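Local coordinates for protein PA0821 (Pseudomonas aeruginosa, PDB 7DRG) that probably acts as the antitoxin (immunity protein) that neutralises a VRR-NUC domain-containing effector of the type VI secretion system, at residues A249-L254 with F259-Y264. Numbering follows the deposited sequence.
Sequences ALRAQL and FAFYRY
Arg-251, on helix 247-251, meets Phe-261 of strand 259-264 through its aliphatic stem. Its CG lies over one face of the ring, offset toward the rim, in a CH-pi contact 3.7 Å from the ring centroid. The chain runs extended through chi2 and bends at chi3 (77°), where the guanidinium turns obliquely to the ring. A long arginine suits this border position: its methylenes cover an aromatic face, and the residue as a whole is exposed, which fits a side chain with a charged end. Further along, Gln-253 N donates a hydrogen bond to Leu-250 O (2.9 Å), and Leu-254 is brought round to face the strand.

Leu-254 is buried and touches two aromatic rings. Its CB sits over a face of Phe-259, 3.6 Å from CG of that ring, making a second CH-pi contact. CG of Leu-254 stands beside the backbone N (chi1 -52°), which carries the fork toward the strand; from it CD2 continues along the Phe-259 ring to 3.9 Å from its CE2, whereas CD1 reaches the edge of Phe-261, 3.7 Å from CZ. A forked, apolar leucine thus serves both rings, and the flat phenylalanines offer it one face and one edge. Because Phe-259 and Phe-261 alternate with Ala-260, both point to the helix side of the strand, while the small Ala-260 points away.

No hydrogen bond crosses between 249-254 and 259-264, so apolar packing joins the helix and the residues after it to the strand. Beyond it, Leu-250 and Leu-254 lean on helix 288-297, while strand 259-264 pairs antiparallel with strand 267-272 and Phe-261 is hydrogen-bonded through its backbone to the C-terminal Leu-362.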
loop_
_atom_site.group_PDB
_atom_site.type_symbol
_atom_site.label_atom_id
_atom_site.label_comp_id
_atom_site.label_asym_id
_atom_site.label_seq_id
_atom_site.Cartn_x
_atom_site.Cartn_y
_atom_site.Cartn_z
ATOM N N ALA B 249 -10.680 35.811 -7.208
ATOM C CA ALA B 249 -11.289 34.969 -6.185
ATOM C C ALA B 249 -10.358 33.846 -5.740
ATOM O O ALA B 249 -10.445 33.396 -4.591
ATOM C CB ALA B 249 -12.608 34.395 -6.700
ATOM N N LEU B 250 -9.468 33.379 -6.622
ATOM C CA LEU B 250 -8.542 32.319 -6.228
ATOM C C LEU B 250 -7.406 32.859 -5.368
ATOM O O LEU B 250 -7.024 32.230 -4.374
ATOM C CB LEU B 250 -7.975 31.616 -7.465
ATOM C CG LEU B 250 -8.908 30.661 -8.210
ATOM C CD1 LEU B 250 -8.190 30.062 -9.409
ATOM C CD2 LEU B 250 -9.411 29.560 -7.279
ATOM N N ARG B 251 -6.849 34.017 -5.737
ATOM C CA ARG B 251 -5.770 34.601 -4.947
ATOM C C ARG B 251 -6.244 34.964 -3.548
ATOM O O ARG B 251 -5.439 35.012 -2.612
ATOM C CB ARG B 251 -5.194 35.821 -5.669
ATOM C CG ARG B 251 -4.411 35.460 -6.934
ATOM C CD ARG B 251 -4.050 36.685 -7.759
ATOM N NE ARG B 251 -2.932 37.425 -7.186
ATOM C CZ ARG B 251 -2.409 38.525 -7.721
ATOM N NH1 ARG B 251 -2.904 39.015 -8.850
ATOM N NH2 ARG B 251 -1.391 39.132 -7.128
ATOM N N ALA B 252 -7.551 35.189 -3.381
ATOM C CA ALA B 252 -8.117 35.412 -2.055
ATOM C C ALA B 252 -8.096 34.154 -1.188
ATOM O O ALA B 252 -8.170 34.267 0.041
ATOM C CB ALA B 252 -9.551 35.930 -2.178
ATOM N N GLN B 253 -8.002 32.966 -1.791
ATOM C CA GLN B 253 -8.001 31.718 -1.042
ATOM C C GLN B 253 -6.635 31.059 -0.943
ATOM O O GLN B 253 -6.512 30.028 -0.274
ATOM C CB GLN B 253 -8.971 30.711 -1.686
ATOM C CG GLN B 253 -10.367 31.234 -1.932
ATOM C CD GLN B 253 -11.153 30.337 -2.863
ATOM O OE1 GLN B 253 -11.405 30.689 -4.017
ATOM N NE2 GLN B 253 -11.545 29.171 -2.370
ATOM N N LEU B 254 -5.615 31.596 -1.604
ATOM C CA LEU B 254 -4.318 30.929 -1.700
ATOM C C LEU B 254 -3.221 31.911 -1.313
ATOM O O LEU B 254 -2.767 32.697 -2.162
ATOM C CB LEU B 254 -4.094 30.387 -3.108
ATOM C CG LEU B 254 -5.236 29.511 -3.630
ATOM C CD1 LEU B 254 -5.126 29.367 -5.145
ATOM C CD2 LEU B 254 -5.253 28.147 -2.938
ATOM N N PHE B 259 1.706 30.352 -2.533
ATOM C CA PHE B 259 1.155 30.089 -3.855
ATOM C C PHE B 259 1.602 31.181 -4.809
ATOM O O PHE B 259 1.543 32.371 -4.475
ATOM C CB PHE B 259 -0.373 30.007 -3.812
ATOM C CG PHE B 259 -0.888 28.857 -2.994
ATOM C CD1 PHE B 259 -1.027 28.970 -1.619
ATOM C CD2 PHE B 259 -1.223 27.652 -3.596
ATOM C CE1 PHE B 259 -1.491 27.910 -0.860
ATOM C CE2 PHE B 259 -1.687 26.588 -2.845
ATOM C CZ PHE B 259 -1.821 26.712 -1.475
ATOM N N ALA B 260 2.069 30.770 -5.984
ATOM C CA ALA B 260 2.459 31.687 -7.041
ATOM C C ALA B 260 1.560 31.471 -8.248
ATOM O O ALA B 260 1.051 30.369 -8.477
ATOM C CB ALA B 260 3.927 31.496 -7.444
ATOM N N PHE B 261 1.370 32.536 -9.019
ATOM C CA PHE B 261 0.503 32.514 -10.186
ATOM C C PHE B 261 1.283 33.002 -11.391
ATOM O O PHE B 261 1.912 34.064 -11.347
ATOM C CB PHE B 261 -0.746 33.370 -9.960
ATOM C CG PHE B 261 -1.549 32.935 -8.776
ATOM C CD1 PHE B 261 -1.198 33.342 -7.501
ATOM C CD2 PHE B 261 -2.631 32.085 -8.931
ATOM C CE1 PHE B 261 -1.922 32.919 -6.403
ATOM C CE2 PHE B 261 -3.364 31.668 -7.839
ATOM C CZ PHE B 261 -3.008 32.084 -6.573
ATOM N N TYR B 262 1.264 32.205 -12.452
ATOM C CA TYR B 262 1.934 32.539 -13.698
ATOM C C TYR B 262 0.872 32.702 -14.769
ATOM O O TYR B 262 0.283 31.719 -15.236
ATOM C CB TYR B 262 2.960 31.471 -14.077
ATOM C CG TYR B 262 3.992 31.237 -13.002
ATOM C CD1 TYR B 262 5.065 32.108 -12.834
ATOM C CD2 TYR B 262 3.881 30.156 -12.137
ATOM C CE1 TYR B 262 6.001 31.900 -11.845
ATOM C CE2 TYR B 262 4.817 29.935 -11.146
ATOM C CZ TYR B 262 5.872 30.806 -11.001
ATOM O OH TYR B 262 6.801 30.586 -10.009
ATOM N N ARG B 263 0.634 33.947 -15.158
ATOM C CA ARG B 263 -0.237 34.232 -16.289
ATOM C C ARG B 263 0.590 34.091 -17.554
ATOM O O ARG B 263 1.415 34.946 -17.876
ATOM C CB ARG B 263 -0.857 35.621 -16.165
ATOM C CG ARG B 263 -2.258 35.588 -15.577
ATOM C CD ARG B 263 -2.904 36.969 -15.468
ATOM N NE ARG B 263 -3.001 37.644 -16.755
ATOM C CZ ARG B 263 -2.491 38.845 -17.006
ATOM N NH1 ARG B 263 -1.859 39.513 -16.047
ATOM N NH2 ARG B 263 -2.625 39.380 -18.211
ATOM N N TYR B 264 0.417 32.975 -18.235
ATOM C CA TYR B 264 0.771 32.884 -19.633
ATOM C C TYR B 264 -0.444 33.423 -20.396
ATOM O O TYR B 264 -1.381 33.957 -19.794
ATOM C CB TYR B 264 1.186 31.450 -19.972
ATOM C CG TYR B 264 0.044 30.481 -19.905
ATOM C CD1 TYR B 264 -0.334 29.890 -18.703
ATOM C CD2 TYR B 264 -0.678 30.177 -21.047
ATOM C CE1 TYR B 264 -1.393 29.030 -18.655
ATOM C CE2 TYR B 264 -1.735 29.326 -21.011
ATOM C CZ TYR B 264 -2.090 28.743 -19.814
ATOM O OH TYR B 264 -3.157 27.891 -19.795
#